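Local atomic coordinates of exopolyphosphatase (Aquifex aeolicus, PDB entry 1T6C), a protein that probably hydrolyses phosphoanhydride bonds, such as those of inorganic polyphosphate or guanosine pentaphosphate, as a member of the actin-like Ppx/GppA phosphatase family. Residues Q243-K246 against W247-F251; I170-L173 against T174-F178; P182-E185 against E186-K189; P228-P231 against Q232-H235. All coordinates share one frame; numbering follows the deposited sequence.

Contact 1 of 4, residues Q243-K246 against W247-F251; sequences QIKK and WFDTF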
loop_
_atom_site.group_PDB
_atom_site.type_symbol
_atom_site.label_atom_id
_atom_site.label_comp_id
_atom_site.label_asym_id
_atom_site.label_seq_id
_atom_site.Cartn_x
_atom_site.Cartn_y
_atom_site.Cartn_z
ATOM N N GLN A 243 1.337 21.056 -7.064
ATOM C CA GLN A 243 -0.013 20.488 -6.979
ATOM C C GLN A 243 -0.240 19.858 -5.591
ATOM O O GLN A 243 -1.294 20.070 -4.956
ATOM C CB GLN A 243 -0.229 19.441 -8.053
ATOM C CG GLN A 243 -0.513 20.028 -9.453
ATOM C CD GLN A 243 -0.444 18.971 -10.579
ATOM O OE1 GLN A 243 0.412 18.126 -10.585
ATOM N NE2 GLN A 243 -1.389 19.019 -11.519
ATOM N N ILE A 244 0.770 19.135 -5.112
ATOM C CA ILE A 244 0.663 18.464 -3.817
ATOM C C ILE A 244 0.630 19.515 -2.719
ATOM O O ILE A 244 -0.131 19.402 -1.776
ATOM C CB ILE A 244 1.795 17.441 -3.635
ATOM C CG1 ILE A 244 1.691 16.336 -4.698
ATOM C CG2 ILE A 244 1.738 16.808 -2.234
ATOM C CD1 ILE A 244 2.821 15.360 -4.667
ATOM N N LYS A 245 1.447 20.559 -2.825
ATOM C CA LYS A 245 1.443 21.639 -1.823
ATOM C C LYS A 245 0.064 22.294 -1.719
ATOM O O LYS A 245 -0.454 22.536 -0.619
ATOM C CB LYS A 245 2.503 22.711 -2.140
ATOM C CG LYS A 245 2.617 23.761 -1.042
ATOM C CD LYS A 245 3.502 24.928 -1.386
ATOM C CE LYS A 245 3.467 25.994 -0.286
ATOM N NZ LYS A 245 2.162 26.712 -0.208
ATOM N N LYS A 246 -0.555 22.568 -2.848
ATOM C CA LYS A 246 -1.863 23.210 -2.833
ATOM C C LYS A 246 -2.921 22.328 -2.170
ATOM O O LYS A 246 -3.754 22.833 -1.408
ATOM C CB LYS A 246 -2.254 23.668 -4.227
ATOM C CG LYS A 246 -1.525 24.941 -4.581
ATOM C CD LYS A 246 -1.622 25.243 -6.069
ATOM C CE LYS A 246 -2.300 26.574 -6.351
ATOM N NZ LYS A 246 -2.505 26.722 -7.827
ATOM N N TRP A 247 -2.852 21.011 -2.383
ATOM C CA TRP A 247 -3.775 20.087 -1.683
ATOM C C TRP A 247 -3.501 20.001 -0.185
ATOM O O TRP A 247 -4.439 19.896 0.630
ATOM C CB TRP A 247 -3.770 18.688 -2.328
ATOM C CG TRP A 247 -4.549 18.677 -3.587
ATOM C CD1 TRP A 247 -4.070 18.650 -4.855
ATOM C CD2 TRP A 247 -5.963 18.825 -3.697
ATOM N NE1 TRP A 247 -5.105 18.745 -5.756
ATOM C CE2 TRP A 247 -6.286 18.849 -5.063
ATOM C CE3 TRP A 247 -7.012 18.906 -2.764
ATOM C CZ2 TRP A 247 -7.577 18.982 -5.518
ATOM C CZ3 TRP A 247 -8.287 19.024 -3.228
ATOM C CH2 TRP A 247 -8.562 19.057 -4.584
ATOM N N PHE A 248 -2.227 19.997 0.206
ATOM C CA PHE A 248 -1.880 20.060 1.616
ATOM C C PHE A 248 -2.477 21.321 2.259
ATOM O O PHE A 248 -3.123 21.271 3.288
ATOM C CB PHE A 248 -0.363 20.005 1.844
ATOM C CG PHE A 248 -0.016 19.828 3.288
ATOM C CD1 PHE A 248 0.133 18.559 3.831
ATOM C CD2 PHE A 248 0.108 20.918 4.128
ATOM C CE1 PHE A 248 0.378 18.378 5.195
ATOM C CE2 PHE A 248 0.376 20.741 5.447
ATOM C CZ PHE A 248 0.508 19.464 5.985
ATOM N N ASP A 249 -2.296 22.453 1.604
ATOM C CA ASP A 249 -2.800 23.709 2.125
ATOM C C ASP A 249 -4.334 23.751 2.198
ATOM O O ASP A 249 -4.896 24.361 3.112
ATOM C CB ASP A 249 -2.272 24.862 1.289
ATOM C CG ASP A 249 -0.793 25.101 1.494
ATOM O OD1 ASP A 249 -0.162 24.587 2.466
ATOM O OD2 ASP A 249 -0.171 25.766 0.641
ATOM N N THR A 250 -5.005 23.049 1.292
ATOM C CA THR A 250 -6.451 22.950 1.277
ATOM C C THR A 250 -6.919 22.131 2.456
ATOM O O THR A 250 -7.754 22.566 3.249
ATOM C CB THR A 250 -6.886 22.293 -0.049
ATOM O OG1 THR A 250 -6.639 23.225 -1.112
ATOM C CG2 THR A 250 -8.351 22.011 -0.120
ATOM N N PHE A 251 -6.353 20.945 2.608
ATOM C CA PHE A 251 -6.829 20.057 3.675
ATOM C C PHE A 251 -6.459 20.560 5.061
ATOM O O PHE A 251 -7.176 20.321 6.020
ATOM C CB PHE A 251 -6.340 18.627 3.450
ATOM C CG PHE A 251 -7.140 17.898 2.452
ATOM C CD1 PHE A 251 -6.646 17.629 1.214
ATOM C CD2 PHE A 251 -8.438 17.519 2.750
ATOM C CE1 PHE A 251 -7.427 16.930 0.280
ATOM C CE2 PHE A 251 -9.222 16.883 1.810
ATOM C CZ PHE A 251 -8.706 16.581 0.580
#

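Contact 2 of 4, residues I170-L173 against T174-F178; sequences IVNL and TETFF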
loop_
_atom_site.group_PDB
_atom_site.type_symbol
_atom_site.label_atom_id
_atom_site.label_comp_id
_atom_site.label_asym_id
_atom_site.label_seq_id
_atom_site.Cartn_x
_atom_site.Cartn_y
_atom_site.Cartn_z
ATOM N N ILE A 170 0.635 7.061 9.151
ATOM C CA ILE A 170 -0.137 8.303 9.203
ATOM C C ILE A 170 -1.120 8.389 10.379
ATOM O O ILE A 170 -1.416 9.479 10.841
ATOM C CB ILE A 170 -0.765 8.647 7.858
ATOM C CG1 ILE A 170 -1.770 7.609 7.386
ATOM C CG2 ILE A 170 0.339 8.856 6.805
ATOM C CD1 ILE A 170 -2.552 7.988 6.103
ATOM N N VAL A 171 -1.616 7.279 10.901
ATOM C CA VAL A 171 -2.419 7.332 12.097
ATOM C C VAL A 171 -1.573 7.854 13.264
ATOM O O VAL A 171 -2.014 8.754 14.027
ATOM C CB VAL A 171 -3.032 5.919 12.391
ATOM C CG1 VAL A 171 -3.699 5.875 13.745
ATOM C CG2 VAL A 171 -4.024 5.582 11.331
ATOM N N ASN A 172 -0.389 7.277 13.436
ATOM C CA ASN A 172 0.503 7.699 14.514
ATOM C C ASN A 172 0.977 9.126 14.333
ATOM O O ASN A 172 1.007 9.907 15.292
ATOM C CB ASN A 172 1.657 6.708 14.645
ATOM C CG ASN A 172 2.628 7.045 15.737
ATOM O OD1 ASN A 172 2.265 7.513 16.820
ATOM N ND2 ASN A 172 3.887 6.762 15.468
ATOM N N LEU A 173 1.332 9.525 13.119
ATOM C CA LEU A 173 1.772 10.906 12.908
ATOM C C LEU A 173 0.672 11.903 13.247
ATOM O O LEU A 173 0.925 12.940 13.866
ATOM C CB LEU A 173 2.202 11.142 11.470
ATOM C CG LEU A 173 3.409 10.376 10.948
ATOM C CD1 LEU A 173 3.878 10.910 9.627
ATOM C CD2 LEU A 173 4.490 10.338 11.982
ATOM N N THR A 174 -0.548 11.571 12.856
ATOM C CA THR A 174 -1.714 12.427 13.147
ATOM C C THR A 174 -1.948 12.558 14.643
ATOM O O THR A 174 -2.104 13.644 15.156
ATOM C CB THR A 174 -2.962 11.867 12.410
ATOM O OG1 THR A 174 -2.703 11.907 11.007
ATOM C CG2 THR A 174 -4.159 12.750 12.601
ATOM N N GLU A 175 -1.938 11.439 15.338
ATOM C CA GLU A 175 -2.154 11.524 16.783
ATOM C C GLU A 175 -1.024 12.276 17.476
ATOM O O GLU A 175 -1.226 13.025 18.438
ATOM C CB GLU A 175 -2.228 10.138 17.380
ATOM C CG GLU A 175 -2.603 10.145 18.876
ATOM C CD GLU A 175 -1.422 10.335 19.852
ATOM O OE1 GLU A 175 -0.259 10.007 19.529
ATOM O OE2 GLU A 175 -1.657 10.859 20.963
ATOM N N THR A 176 0.190 12.051 17.024
ATOM C CA THR A 176 1.363 12.599 17.681
ATOM C C THR A 176 1.431 14.103 17.539
ATOM O O THR A 176 1.687 14.825 18.519
ATOM C CB THR A 176 2.641 11.969 17.068
ATOM O OG1 THR A 176 2.734 10.574 17.425
ATOM C CG2 THR A 176 3.882 12.663 17.593
ATOM N N PHE A 177 1.254 14.584 16.309
ATOM C CA PHE A 177 1.484 16.008 16.018
ATOM C C PHE A 177 0.224 16.865 15.990
ATOM O O PHE A 177 0.285 18.046 16.338
ATOM C CB PHE A 177 2.206 16.136 14.670
ATOM C CG PHE A 177 3.594 15.589 14.698
ATOM C CD1 PHE A 177 4.567 16.219 15.461
ATOM C CD2 PHE A 177 3.945 14.462 13.959
ATOM C CE1 PHE A 177 5.848 15.703 15.538
ATOM C CE2 PHE A 177 5.208 13.956 14.046
ATOM C CZ PHE A 177 6.170 14.583 14.833
ATOM N N PHE A 178 -0.873 16.297 15.514
ATOM C CA PHE A 178 -2.078 17.063 15.207
ATOM C C PHE A 178 -3.042 16.945 16.366
ATOM O O PHE A 178 -4.021 16.212 16.308
ATOM C CB PHE A 178 -2.709 16.639 13.884
ATOM C CG PHE A 178 -1.798 16.745 12.671
ATOM C CD1 PHE A 178 -0.632 17.520 12.665
ATOM C CD2 PHE A 178 -2.148 16.090 11.488
ATOM C CE1 PHE A 178 0.156 17.602 11.532
ATOM C CE2 PHE A 178 -1.336 16.196 10.325
ATOM C CZ PHE A 178 -0.211 16.952 10.360
HETATM O O HOH W 1 0.099 7.701 18.454
#

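Contact 3 of 4, residues P182-E185 against E186-K189; sequences PPTE and EEVK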
loop_
_atom_site.group_PDB
_atom_site.type_symbol
_atom_site.label_atom_id
_atom_site.label_comp_id
_atom_site.label_asym_id
_atom_site.label_seq_id
_atom_site.Cartn_x
_atom_site.Cartn_y
_atom_site.Cartn_z
ATOM N N PRO A 182 -8.624 20.771 12.316
ATOM C CA PRO A 182 -7.316 20.409 11.773
ATOM C C PRO A 182 -6.179 21.015 12.596
ATOM O O PRO A 182 -6.430 21.844 13.501
ATOM C CB PRO A 182 -7.344 21.045 10.391
ATOM C CG PRO A 182 -8.215 22.229 10.560
ATOM C CD PRO A 182 -9.221 21.928 11.613
ATOM N N PRO A 183 -4.940 20.606 12.328
ATOM C CA PRO A 183 -3.817 21.043 13.161
ATOM C C PRO A 183 -3.562 22.541 13.074
ATOM O O PRO A 183 -3.924 23.200 12.106
ATOM C CB PRO A 183 -2.638 20.233 12.635
ATOM C CG PRO A 183 -3.041 19.805 11.256
ATOM C CD PRO A 183 -4.508 19.639 11.300
ATOM N N THR A 184 -2.933 23.070 14.109
ATOM C CA THR A 184 -2.471 24.444 14.071
ATOM C C THR A 184 -1.258 24.528 13.179
ATOM O O THR A 184 -0.631 23.513 12.870
ATOM C CB THR A 184 -2.104 24.953 15.476
ATOM O OG1 THR A 184 -0.963 24.247 15.973
ATOM C CG2 THR A 184 -3.190 24.707 16.491
ATOM N N GLU A 185 -0.885 25.741 12.786
ATOM C CA GLU A 185 0.289 25.923 11.976
ATOM C C GLU A 185 1.528 25.447 12.677
ATOM O O GLU A 185 2.417 24.873 12.049
ATOM C CB GLU A 185 0.485 27.388 11.549
ATOM C CG GLU A 185 -0.256 27.725 10.267
ATOM C CD GLU A 185 0.371 27.053 9.028
ATOM O OE1 GLU A 185 -0.238 26.122 8.461
ATOM O OE2 GLU A 185 1.497 27.439 8.622
ATOM N N GLU A 186 1.593 25.606 13.997
ATOM C CA GLU A 186 2.766 25.090 14.718
ATOM C C GLU A 186 2.879 23.586 14.738
ATOM O O GLU A 186 3.989 23.026 14.751
ATOM C CB GLU A 186 2.784 25.601 16.160
ATOM C CG GLU A 186 3.177 27.071 16.253
ATOM C CD GLU A 186 4.644 27.290 15.878
ATOM O OE1 GLU A 186 5.505 27.041 16.764
ATOM O OE2 GLU A 186 4.940 27.655 14.699
ATOM N N GLU A 187 1.742 22.928 14.868
ATOM C CA GLU A 187 1.681 21.478 14.778
ATOM C C GLU A 187 2.094 20.961 13.423
ATOM O O GLU A 187 2.862 19.996 13.311
ATOM C CB GLU A 187 0.277 20.989 15.113
ATOM C CG GLU A 187 -0.033 21.168 16.579
ATOM C CD GLU A 187 -1.451 20.841 16.961
ATOM O OE1 GLU A 187 -2.353 20.839 16.094
ATOM O OE2 GLU A 187 -1.668 20.570 18.175
ATOM N N VAL A 188 1.672 21.640 12.381
ATOM C CA VAL A 188 2.133 21.319 11.030
ATOM C C VAL A 188 3.660 21.491 10.909
ATOM O O VAL A 188 4.368 20.672 10.329
ATOM C CB VAL A 188 1.381 22.185 9.980
ATOM C CG1 VAL A 188 2.029 22.095 8.643
ATOM C CG2 VAL A 188 -0.069 21.754 9.876
ATOM N N LYS A 189 4.183 22.546 11.513
ATOM C CA LYS A 189 5.619 22.812 11.482
ATOM C C LYS A 189 6.376 21.685 12.158
ATOM O O LYS A 189 7.383 21.216 11.644
ATOM C CB LYS A 189 5.892 24.145 12.176
ATOM C CG LYS A 189 7.325 24.524 12.339
ATOM C CD LYS A 189 7.500 25.415 13.625
ATOM C CE LYS A 189 7.400 24.621 14.883
ATOM N NZ LYS A 189 7.712 25.470 16.095
#

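Contact 4 of 4, residues P228-P231 against Q232-H235; sequences PYDP and QKVH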
loop_
_atom_site.group_PDB
_atom_site.type_symbol
_atom_site.label_atom_id
_atom_site.label_comp_id
_atom_site.label_asym_id
_atom_site.label_seq_id
_atom_site.Cartn_x
_atom_site.Cartn_y
_atom_site.Cartn_z
ATOM N N PRO A 228 -16.527 8.825 -10.550
ATOM C CA PRO A 228 -15.919 7.986 -9.518
ATOM C C PRO A 228 -14.482 7.613 -9.838
ATOM O O PRO A 228 -13.992 7.777 -10.977
ATOM C CB PRO A 228 -16.801 6.720 -9.526
ATOM C CG PRO A 228 -18.104 7.152 -10.194
ATOM C CD PRO A 228 -17.693 8.173 -11.195
ATOM N N TYR A 229 -13.804 7.094 -8.835
ATOM C CA TYR A 229 -12.437 6.646 -8.987
ATOM C C TYR A 229 -12.393 5.633 -10.116
ATOM O O TYR A 229 -13.187 4.723 -10.185
ATOM C CB TYR A 229 -11.896 6.028 -7.696
ATOM C CG TYR A 229 -10.414 5.676 -7.814
ATOM C CD1 TYR A 229 -9.457 6.637 -7.581
ATOM C CD2 TYR A 229 -10.001 4.399 -8.123
ATOM C CE1 TYR A 229 -8.089 6.340 -7.709
ATOM C CE2 TYR A 229 -8.651 4.083 -8.232
ATOM C CZ TYR A 229 -7.697 5.067 -8.012
ATOM O OH TYR A 229 -6.347 4.781 -8.111
ATOM N N ASP A 230 -11.432 5.802 -11.019
ATOM C CA ASP A 230 -11.215 4.873 -12.125
ATOM C C ASP A 230 -9.705 4.735 -12.243
ATOM O O ASP A 230 -9.027 5.710 -12.596
ATOM C CB ASP A 230 -11.814 5.468 -13.402
ATOM C CG ASP A 230 -11.655 4.581 -14.633
ATOM O OD1 ASP A 230 -10.909 3.561 -14.593
ATOM O OD2 ASP A 230 -12.226 4.877 -15.705
ATOM N N PRO A 231 -9.165 3.546 -11.971
ATOM C CA PRO A 231 -7.713 3.350 -12.072
ATOM C C PRO A 231 -7.150 3.757 -13.444
ATOM O O PRO A 231 -6.029 4.245 -13.497
ATOM C CB PRO A 231 -7.541 1.838 -11.877
ATOM C CG PRO A 231 -8.775 1.313 -11.412
ATOM C CD PRO A 231 -9.862 2.292 -11.662
ATOM N N GLN A 232 -7.888 3.557 -14.535
ATOM C CA GLN A 232 -7.387 3.934 -15.856
ATOM C C GLN A 232 -7.106 5.427 -15.992
ATOM O O GLN A 232 -6.256 5.838 -16.803
ATOM C CB GLN A 232 -8.340 3.449 -16.940
ATOM C CG GLN A 232 -8.210 1.966 -17.185
ATOM C CD GLN A 232 -9.219 1.423 -18.219
ATOM O OE1 GLN A 232 -9.595 2.117 -19.183
ATOM N NE2 GLN A 232 -9.641 0.182 -18.017
ATOM N N LYS A 233 -7.815 6.251 -15.225
ATOM C CA LYS A 233 -7.679 7.702 -15.298
ATOM C C LYS A 233 -6.638 8.234 -14.325
ATOM O O LYS A 233 -6.284 9.413 -14.392
ATOM C CB LYS A 233 -9.030 8.381 -15.028
ATOM C CG LYS A 233 -10.129 8.029 -16.049
ATOM C CD LYS A 233 -11.371 8.838 -15.748
ATOM C CE LYS A 233 -12.514 8.579 -16.692
ATOM N NZ LYS A 233 -13.331 7.417 -16.264
ATOM N N VAL A 234 -6.218 7.416 -13.363
ATOM C CA VAL A 234 -5.319 7.845 -12.314
ATOM C C VAL A 234 -3.927 7.255 -12.477
ATOM O O VAL A 234 -2.932 7.933 -12.257
ATOM C CB VAL A 234 -5.909 7.480 -10.919
ATOM C CG1 VAL A 234 -4.891 7.587 -9.793
ATOM C CG2 VAL A 234 -7.114 8.383 -10.629
ATOM N N HIS A 235 -3.848 5.995 -12.855
ATOM C CA HIS A 235 -2.552 5.340 -13.010
ATOM C C HIS A 235 -1.713 6.034 -14.075
ATOM O O HIS A 235 -2.160 6.215 -15.192
ATOM C CB HIS A 235 -2.785 3.908 -13.421
ATOM C CG HIS A 235 -1.546 3.072 -13.386
ATOM N ND1 HIS A 235 -0.862 2.692 -14.518
ATOM C CD2 HIS A 235 -0.873 2.553 -12.341
ATOM C CE1 HIS A 235 0.187 1.973 -14.159
ATOM N NE2 HIS A 235 0.198 1.863 -12.848
HETATM O O HOH W 2 -14.464 8.268 -13.648
#

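Contact 1 of 4, residues Q243-K246 against W247-F251
Lys245 and Asp249 face each other one helical turn apart and form a salt bridge, NZ of Lys245 standing 2.7 Å from OD2 of Asp249. The lysine leaves the helix with CG anti to its own N (chi1 -174°), runs extended and then bends at its last torsion (-70°), which brings the ammonium round to OD2 of the carboxylate. There it takes the syn lone pair. A long flexible cation suits this place, since Lys245 sets out away from Asp249 and the length of the chain brings the ammonium back.

The backbone acceptors are served in the i to i+4 pattern: Phe248 N donates to Ile244 O at 2.9 Å, and Asp249 N to Lys245 O. Lys246 O takes two donors from one residue. Thr250 N at 3.0 Å and Thr250 OG1 at 2.9 Å reach this oxygen from opposite faces of its carbonyl plane; the hydroxyl is thus satisfied by a carbonyl of its own helix, a common place for threonine. Gln243 O accepts from Trp247 N, while CD1 of the indole lies 3.1 Å from the same oxygen. The indole NE1 and Gln243 NE2 both donate to the carboxylate of Glu223, and Gln243 OE1 accepts from Thr240 N.

Helix 241-251 lies against helix 214-223 through Ile244 and Trp247, against helix 274-288 through Ile244 and Phe248, and against helix 185-199 through Phe248.

Contact 2 of 4, residues I170-L173 against T174-F178
Thr174 bonds back to Ile170, and Thr176 to Asn172, each through its hydroxyl as well as its amide. Thr174 OG1 lies 2.8 Å from Ile170 O, and Thr176 OG1 2.8 Å from Asn172 O. Both hydroxyls are placed by a first torsion near -65°, which sets OG1 beside the residue's own N. Each carbonyl oxygen also receives the amide of the same threonine, from the other face of the carbonyl plane, and is therefore gripped twice. Threonine suits such sites because its hydroxyl can be satisfied within the helix. Glu175 N to Val171 O and Phe177 N to Leu173 O continue the regular ladder.

A water joins two exposed polar side chains, donating to Asn172 OD1 at 2.7 Å and to Glu175 OE1 at 2.6 Å. The amide oxygen and the carboxylate, both acceptors, are thus bridged by a molecule able to donate a hydrogen bond to each.

The apolar contacts involve Phe177. Leu173 CD2 approaches Phe177 CE2 at 4.2 Å, while Thr176 CG2 sits 3.9 Å above the plane of the Phe177 ring, over the centre of one face, a CH-pi-like placement.

Helix 170-177 ends just before Phe178. Leu173, Phe177 and Phe178 pack on Phe191 of helix 185-199, while Ile170 and Thr174 rest on Ala276 of helix 274-288.

Contact 3 of 4, residues P182-E185 against E186-K189
Thr184 and Glu187 meet where an extended run through Pro183 and Thr184 turns into helix 185-199, whose first turn is closed by Val188 N bonding to Thr184 O at 3.0 Å. The two side chains form a capping box. Thr184, at the N-cap, holds OG1 between its backbone N and carbonyl carbon (chi1 67°) and accepts from Glu187 N at 3.2 Å. In return OE1 of Glu187 accepts from Thr184 N at 3.0 Å, met from above the carboxylate plane. Threonine suits the cap through its short hydroxyl, and glutamate through a chain, extended beyond CG, that reaches back across the turn. Gln180 N also donates to OE1, so this oxygen of a buried side chain accepts from two backbone amides; the nearby helix start would probably favour its negative charge.

Pro183 CG lies 3.8 Å from Val188 CG2, an apolar contact in which the proline ring and the valine cross obliquely. Further along, Lys189 folds at chi3 (74°) to bring NZ within 2.8 Å of Glu186 OE1, a salt bridge.

The turn lies between helix 170-177 and helix 185-199, and Glu185 ties it by a salt bridge to Lys252, just beyond helix 241-251.

Contact 4 of 4, residues P228-P231 against Q232-H235
The Tyr229 ring meets Val234 obliquely, and their side chains cross at about a right angle. CE1 of the tyrosine lies 3.7 Å from CG2 of the valine, and the phenol OH is 3.6 Å from Val234 CG1. With CG anti to the backbone N (chi1 -175°), the tyrosine ring can reach the valine although the side chain sets out away from the helix. Its hydroxyl hydrogen-bonds to Asp297; tyrosine suits a place that needs an apolar ring against Val234 and a polar group at the end.

The Asp230 carboxylate is the second flat group. Gln232 N donates to Asp230 OD1 at 3.0 Å from above the carboxylate plane (51° out of it), whereas Lys233 NZ forms a salt bridge at 2.8 Å along the anti lone pair of Asp230 OD2. One carboxylate therefore serves both as N-cap of the short, weakly bonded helix 231-234 and as counter-ion. Aspartate fits because its acceptors sit close to the backbone, and Pro231 suits the first helical position, where an amide hydrogen is not required. A water accepts from Lys233 NZ and donates to Pro228 O, tying the ammonium to the loop.

Backbone bonds complete the turn: Lys233 N donates to Asp230 O, and Pro231 O accepts from both Val234 N and, at 2.9 Å, His235 N. Val234 packs against Ala220 of helix 214-223 and Val295 of strand 292-296, while His235 NE2 is hydrogen-bonded to Ser133 OG.

Along the chain the order is contact 2, 3, 4, 1, but in space contacts 2, 3 and 1 come together: all three involve helix 185-199, which carries part of contact 3 and is touched by contacts 1 and 2. Contacts 2 and 3 have centres 11 Å apart, and Phe177 O comes within 3.1 Å of Glu187 CG. Contact 3 meets contact 1 through Val188 CG1 and Phe248 CE2, 3.8 Å apart. Contact 4 stands apart at the surface, its centre 20 Å from that of contact 1; helix 214-223 packs against both. Contact 2 comes near the calcium site of Asp144, Gly146, Ser149 and Glu151, the Ile170 side chain lying about 9 Å from the ion.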